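Local coordinates for protein peptide synthetase, module 7 (Actinoplanes teichomyceticus, PDB 4TX3) that forms a condensation-type domain of a nonribosomal peptide synthetase module, probably serving assembly of a glycopeptide antibiotic by recruiting cytochrome P450 oxygenases to the bound peptide, at residues B[184-187]-B[188-192]; B[200-203]-B[204-207]. One frame throughout, in Å; residues are numbered along the deposited sequence.

Contact 1: residues B[184-187]-B[188-192]; sequences AIWE and QRLLD
The indole of Trp-186 takes Leu-190 CD1 over one face, 4.1 Å from Trp-186 CZ2 and displaced toward the rim of the ring, so the methyl rests on the benzo half rather than above the ring centre. The indole NE1 is hydrogen-bonded to the carbonyl O of Pro-6, which satisfies its polar atom and would restrain the turn of the ring. The second flat group, the guanidinium of Arg-189, has Ile-185 CG2 over a face; the nearest approach is 3.7 Å, from CG2 to Arg-189 NE. This placement follows from the torsions of Arg-189: CG lies beside its own backbone N (chi1 -76°) and the chain runs extended to NE, back alongside Ile-185. On the way, Arg-189 CG passes 3.3 Å from Ile-185 O.

Leu-191 runs alongside Glu-187, one turn on. Leu-191 CG is 3.4 Å from Glu-187 O, while the carboxylate end of Glu-187 only grazes the leucine methyl, its OE2 being 4.2 Å from Leu-191 CD1. The real partner of OE2 is the backbone N of Ala-21, a hydrogen bond that holds this buried acid and ties it to the start of helix 21-28.

All three pairs are i to i+4 neighbours, carried by regular alpha-helical bonds such as Leu-191 N to Glu-187 O, with an N-H...O angle of 170°. Of the side chains involved, Ile-185 also touches Pro-14, and Glu-187 touches Pro-341. The contact thus forms the C-terminal part of helix 180-191, bedded on the N-terminal segment and the start of helix 21-28, with Leu-190 and Leu-191 turned to Ile-201 of helix 200-211.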
ATOM      1  N   ALA B 184       0.569  -7.791  22.892  1.00 33.03           N
ATOM      2  CA  ALA B 184       1.079  -8.824  23.797  1.00 35.76           C
ATOM      3  C   ALA B 184       0.077  -9.184  24.897  1.00 32.59           C
ATOM      4  O   ALA B 184      -0.085 -10.359  25.245  1.00 31.32           O
ATOM      5  CB  ALA B 184       2.401  -8.380  24.420  1.00 30.56           C
ATOM      6  N   ILE B 185      -0.590  -8.171  25.438  1.00 31.69           N
ATOM      7  CA  ILE B 185      -1.542  -8.385  26.519  1.00 35.91           C
ATOM      8  C   ILE B 185      -2.800  -9.044  25.986  1.00 34.51           C
ATOM      9  O   ILE B 185      -3.445  -9.827  26.682  1.00 37.16           O
ATOM     10  CB  ILE B 185      -1.892  -7.067  27.230  1.00 37.86           C
ATOM     11  CG1 ILE B 185      -0.696  -6.591  28.057  1.00 32.00           C
ATOM     12  CG2 ILE B 185      -3.115  -7.239  28.132  1.00 34.20           C
ATOM     13  CD1 ILE B 185      -0.778  -5.144  28.467  1.00 34.30           C
ATOM     14  N   TRP B 186      -3.129  -8.734  24.740  1.00 30.28           N
ATOM     15  CA  TRP B 186      -4.236  -9.371  24.050  1.00 32.74           C
ATOM     16  C   TRP B 186      -4.002 -10.870  23.862  1.00 36.47           C
ATOM     17  O   TRP B 186      -4.885 -11.683  24.167  1.00 32.67           O
ATOM     18  CB  TRP B 186      -4.442  -8.709  22.695  1.00 34.69           C
ATOM     19  CG  TRP B 186      -5.528  -9.291  21.869  1.00 33.04           C
ATOM     20  CD1 TRP B 186      -6.859  -9.236  22.121  1.00 34.92           C
ATOM     21  CD2 TRP B 186      -5.383  -9.974  20.621  1.00 40.69           C
ATOM     22  NE1 TRP B 186      -7.561  -9.847  21.114  1.00 35.23           N
ATOM     23  CE2 TRP B 186      -6.681 -10.308  20.178  1.00 35.31           C
ATOM     24  CE3 TRP B 186      -4.282 -10.333  19.833  1.00 41.05           C
ATOM     25  CZ2 TRP B 186      -6.910 -10.992  18.991  1.00 43.73           C
ATOM     26  CZ3 TRP B 186      -4.513 -11.009  18.645  1.00 49.87           C
ATOM     27  CH2 TRP B 186      -5.818 -11.334  18.237  1.00 53.00           C
ATOM     28  N   GLU B 187      -2.820 -11.224  23.344  1.00 33.09           N
ATOM     29  CA  GLU B 187      -2.447 -12.628  23.166  1.00 33.99           C
ATOM     30  C   GLU B 187      -2.466 -13.367  24.505  1.00 35.88           C
ATOM     31  O   GLU B 187      -2.936 -14.502  24.591  1.00 33.36           O
ATOM     32  CB  GLU B 187      -1.062 -12.780  22.518  1.00 31.70           C
ATOM     33  CG  GLU B 187      -0.649 -14.251  22.394  1.00 32.87           C
ATOM     34  CD  GLU B 187       0.744 -14.460  21.837  1.00 37.79           C
ATOM     35  OE1 GLU B 187       0.970 -14.046  20.672  1.00 36.95           O
ATOM     36  OE2 GLU B 187       1.609 -15.037  22.560  1.00 32.56           O
ATOM     37  N   GLN B 188      -1.964 -12.723  25.552  1.00 32.99           N
ATOM     38  CA  GLN B 188      -1.994 -13.343  26.865  1.00 37.06           C
ATOM     39  C   GLN B 188      -3.434 -13.595  27.324  1.00 38.94           C
ATOM     40  O   GLN B 188      -3.742 -14.667  27.833  1.00 36.53           O
ATOM     41  CB  GLN B 188      -1.260 -12.480  27.886  1.00 37.71           C
ATOM     42  CG  GLN B 188      -1.280 -13.070  29.273  1.00 35.80           C
ATOM     43  CD  GLN B 188      -0.815 -12.085  30.320  1.00 41.54           C
ATOM     44  OE1 GLN B 188       0.346 -12.115  30.737  1.00 37.15           O
ATOM     45  NE2 GLN B 188      -1.726 -11.212  30.769  1.00 41.76           N
ATOM     46  N   ARG B 189      -4.310 -12.612  27.127  1.00 38.56           N
ATOM     47  CA  ARG B 189      -5.719 -12.749  27.508  1.00 39.20           C
ATOM     48  C   ARG B 189      -6.389 -13.872  26.734  1.00 39.84           C
ATOM     49  O   ARG B 189      -7.243 -14.585  27.258  1.00 44.98           O
ATOM     50  CB  ARG B 189      -6.479 -11.445  27.279  1.00 36.24           C
ATOM     51  CG  ARG B 189      -6.198 -10.394  28.320  1.00 40.52           C
ATOM     52  CD  ARG B 189      -6.838  -9.076  27.954  1.00 42.15           C
ATOM     53  NE  ARG B 189      -6.578  -8.061  28.971  1.00 46.26           N
ATOM     54  CZ  ARG B 189      -7.070  -6.829  28.929  1.00 44.34           C
ATOM     55  NH1 ARG B 189      -7.855  -6.466  27.919  1.00 38.09           N
ATOM     56  NH2 ARG B 189      -6.784  -5.970  29.898  1.00 47.74           N
ATOM     57  N   LEU B 190      -6.003 -14.008  25.475  1.00 38.34           N
ATOM     58  CA  LEU B 190      -6.506 -15.069  24.626  1.00 35.61           C
ATOM     59  C   LEU B 190      -6.029 -16.427  25.157  1.00 41.10           C
ATOM     60  O   LEU B 190      -6.831 -17.332  25.357  1.00 42.76           O
ATOM     61  CB  LEU B 190      -6.046 -14.823  23.197  1.00 37.16           C
ATOM     62  CG  LEU B 190      -6.549 -15.637  22.022  1.00 39.11           C
ATOM     63  CD1 LEU B 190      -6.623 -14.714  20.801  1.00 44.26           C
ATOM     64  CD2 LEU B 190      -5.582 -16.766  21.778  1.00 39.90           C
ATOM     65  N   LEU B 191      -4.732 -16.560  25.419  1.00 36.91           N
ATOM     66  CA  LEU B 191      -4.200 -17.801  25.966  1.00 37.78           C
ATOM     67  C   LEU B 191      -4.740 -18.110  27.372  1.00 41.28           C
ATOM     68  O   LEU B 191      -4.745 -19.254  27.783  1.00 37.41           O
ATOM     69  CB  LEU B 191      -2.664 -17.774  26.000  1.00 36.85           C
ATOM     70  CG  LEU B 191      -1.904 -17.695  24.664  1.00 42.05           C
ATOM     71  CD1 LEU B 191      -0.384 -17.940  24.820  1.00 41.56           C
ATOM     72  CD2 LEU B 191      -2.504 -18.632  23.636  1.00 37.95           C
ATOM     73  N   ASP B 192      -5.191 -17.099  28.106  1.00 42.58           N
ATOM     74  CA  ASP B 192      -5.770 -17.326  29.425  1.00 39.33           C
ATOM     75  C   ASP B 192      -7.069 -18.130  29.335  1.00 43.54           C
ATOM     76  O   ASP B 192      -7.520 -18.715  30.322  1.00 45.92           O
ATOM     77  CB  ASP B 192      -6.040 -15.999  30.144  1.00 41.56           C
ATOM     78  CG  ASP B 192      -4.816 -15.456  30.864  1.00 51.37           C
ATOM     79  OD1 ASP B 192      -3.951 -16.265  31.278  1.00 49.10           O
ATOM     80  OD2 ASP B 192      -4.725 -14.212  31.019  1.00 54.22           O
TER

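Contact 2: residues B[200-203]-B[204-207]; sequences LIND and QITF
Asn-202 O is gripped twice by Thr-206, which donates its backbone N at 3.0 Å and its hydroxyl OG1 at 3.1 Å. The two donors reach that oxygen from opposite faces of the carbonyl plane. The hydroxyl can do so because OG1 sits beside the threonine's own backbone N (chi1 -67°), turned back toward the preceding turn. Asn-202 itself is held at its amide end by the carbonyl O of Glu-194, which accepts from ND2, and its backbone N is bonded to Ser-199 OG.

Gln-204 N bonds Leu-200 O at 3.1 Å and makes a weak second bond to Ile-201 O. Its buried side chain, extended beyond CG, brings NE2 within 3.5 Å of Leu-200 CD1, a van der Waals contact; the amide's hydrogen bonds go to Asp-339 OD2, from NE2, and Val-340 N, at OE1. With an alanine at Gln-204, the Asp-339 carboxylate and the Val-340 N-H would probably lose these mates and a gap would open beside Leu-200.

Ile-205 N bonds Ile-201 O at 2.8 Å, and Phe-207 N bonds Asp-203 O at 3.2 Å. Ile-201 CG1 lies 4.0 Å from Ile-205 CD1. Residues 200-207 are tied to the 337-340 loop by the Gln-204 amide and by Phe-207 stacked on His-337; Phe-207 also packs against helix 320-334, while Ile-201 meets Leu-190 and Leu-191 of helix 180-191.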
ATOM      1  N   LEU B 200     -12.133 -20.445  22.896  1.00 41.42           N
ATOM      2  CA  LEU B 200     -11.515 -20.451  21.578  1.00 40.60           C
ATOM      3  C   LEU B 200     -10.180 -21.201  21.569  1.00 36.06           C
ATOM      4  O   LEU B 200      -9.980 -22.140  20.801  1.00 34.66           O
ATOM      5  CB  LEU B 200     -11.304 -19.013  21.103  1.00 36.29           C
ATOM      6  CG  LEU B 200     -10.600 -18.954  19.755  1.00 42.44           C
ATOM      7  CD1 LEU B 200     -11.455 -19.676  18.719  1.00 42.03           C
ATOM      8  CD2 LEU B 200     -10.354 -17.515  19.345  1.00 43.87           C
ATOM      9  N   ILE B 201      -9.277 -20.777  22.442  1.00 34.09           N
ATOM     10  CA  ILE B 201      -7.951 -21.358  22.504  1.00 37.90           C
ATOM     11  C   ILE B 201      -7.985 -22.889  22.696  1.00 39.11           C
ATOM     12  O   ILE B 201      -7.177 -23.594  22.100  1.00 36.06           O
ATOM     13  CB  ILE B 201      -7.122 -20.692  23.625  1.00 36.53           C
ATOM     14  CG1 ILE B 201      -5.644 -21.071  23.504  1.00 42.12           C
ATOM     15  CG2 ILE B 201      -7.675 -21.026  24.965  1.00 38.23           C
ATOM     16  CD1 ILE B 201      -5.022 -20.614  22.188  1.00 41.19           C
ATOM     17  N   ASN B 202      -8.939 -23.403  23.477  1.00 36.97           N
ATOM     18  CA  ASN B 202      -9.032 -24.843  23.704  1.00 36.25           C
ATOM     19  C   ASN B 202      -9.445 -25.587  22.445  1.00 37.96           C
ATOM     20  O   ASN B 202      -8.891 -26.641  22.124  1.00 37.21           O
ATOM     21  CB  ASN B 202     -10.009 -25.156  24.838  1.00 37.02           C
ATOM     22  CG  ASN B 202      -9.348 -25.097  26.194  1.00 39.55           C
ATOM     23  OD1 ASN B 202      -8.158 -25.368  26.327  1.00 39.93           O
ATOM     24  ND2 ASN B 202     -10.107 -24.716  27.205  1.00 48.90           N
ATOM     25  N   ASP B 203     -10.410 -25.024  21.727  1.00 38.63           N
ATOM     26  CA  ASP B 203     -10.810 -25.557  20.435  1.00 37.05           C
ATOM     27  C   ASP B 203      -9.626 -25.638  19.461  1.00 38.74           C
ATOM     28  O   ASP B 203      -9.532 -26.570  18.655  1.00 37.83           O
ATOM     29  CB  ASP B 203     -11.914 -24.697  19.832  1.00 37.77           C
ATOM     30  CG  ASP B 203     -12.426 -25.252  18.523  1.00 47.30           C
ATOM     31  OD1 ASP B 203     -12.753 -26.453  18.493  1.00 52.11           O
ATOM     32  OD2 ASP B 203     -12.478 -24.504  17.520  1.00 50.73           O
ATOM     33  N   GLN B 204      -8.716 -24.672  19.543  1.00 36.57           N
ATOM     34  CA  GLN B 204      -7.607 -24.616  18.587  1.00 43.06           C
ATOM     35  C   GLN B 204      -6.452 -25.509  19.045  1.00 36.50           C
ATOM     36  O   GLN B 204      -5.753 -26.100  18.220  1.00 37.84           O
ATOM     37  CB  GLN B 204      -7.144 -23.158  18.359  1.00 34.81           C
ATOM     38  CG  GLN B 204      -8.148 -22.330  17.560  1.00 32.75           C
ATOM     39  CD  GLN B 204      -7.692 -20.909  17.248  1.00 38.94           C
ATOM     40  OE1 GLN B 204      -6.526 -20.558  17.412  1.00 39.78           O
ATOM     41  NE2 GLN B 204      -8.622 -20.087  16.777  1.00 38.01           N
ATOM     42  N   ILE B 205      -6.272 -25.639  20.353  1.00 34.34           N
ATOM     43  CA  ILE B 205      -5.251 -26.548  20.875  1.00 37.57           C
ATOM     44  C   ILE B 205      -5.607 -27.979  20.484  1.00 36.24           C
ATOM     45  O   ILE B 205      -4.746 -28.771  20.126  1.00 41.88           O
ATOM     46  CB  ILE B 205      -5.104 -26.416  22.410  1.00 37.89           C
ATOM     47  CG1 ILE B 205      -4.226 -25.210  22.752  1.00 36.04           C
ATOM     48  CG2 ILE B 205      -4.521 -27.673  23.027  1.00 31.23           C
ATOM     49  CD1 ILE B 205      -4.320 -24.784  24.201  1.00 35.68           C
ATOM     50  N   THR B 206      -6.892 -28.291  20.531  1.00 35.78           N
ATOM     51  CA  THR B 206      -7.375 -29.610  20.169  1.00 34.83           C
ATOM     52  C   THR B 206      -7.133 -29.889  18.694  1.00 35.92           C
ATOM     53  O   THR B 206      -6.683 -30.983  18.321  1.00 32.29           O
ATOM     54  CB  THR B 206      -8.868 -29.741  20.504  1.00 36.29           C
ATOM     55  OG1 THR B 206      -9.017 -29.713  21.928  1.00 32.72           O
ATOM     56  CG2 THR B 206      -9.467 -31.024  19.939  1.00 30.79           C
ATOM     57  N   PHE B 207      -7.408 -28.893  17.857  1.00 34.72           N
ATOM     58  CA  PHE B 207      -7.131 -29.026  16.436  1.00 34.48           C
ATOM     59  C   PHE B 207      -5.677 -29.398  16.135  1.00 33.49           C
ATOM     60  O   PHE B 207      -5.420 -30.318  15.365  1.00 34.68           O
ATOM     61  CB  PHE B 207      -7.454 -27.746  15.668  1.00 35.08           C
ATOM     62  CG  PHE B 207      -7.010 -27.810  14.241  1.00 35.81           C
ATOM     63  CD1 PHE B 207      -7.784 -28.458  13.304  1.00 30.31           C
ATOM     64  CD2 PHE B 207      -5.786 -27.283  13.851  1.00 32.44           C
ATOM     65  CE1 PHE B 207      -7.359 -28.566  12.002  1.00 39.29           C
ATOM     66  CE2 PHE B 207      -5.360 -27.386  12.544  1.00 36.57           C
ATOM     67  CZ  PHE B 207      -6.147 -28.024  11.617  1.00 37.06           C
TER

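Contacts 1 and 2 lie in successive helices, 180-191 and 200-211, their centres about 14 Å apart, and meet by packing, Leu-191 CD2 approaching Ile-201 CD1 to 3.5 Å. Contact 1 is the more buried, with five of eight touching residues buried against two in contact 2. Both are built on i to i+4 helical bonds, yet contact 1 relies on apolar cover over flat groups, whereas contact 2 adds a side-chain hydroxyl bond within the helix. Their outward polar ties also differ: contact 1 reaches Pro-6 and Ala-21 near the N-terminus, contact 2 the 194-199 region and, through Gln-204, Asp-339 and Val-340 beyond helix 320-334.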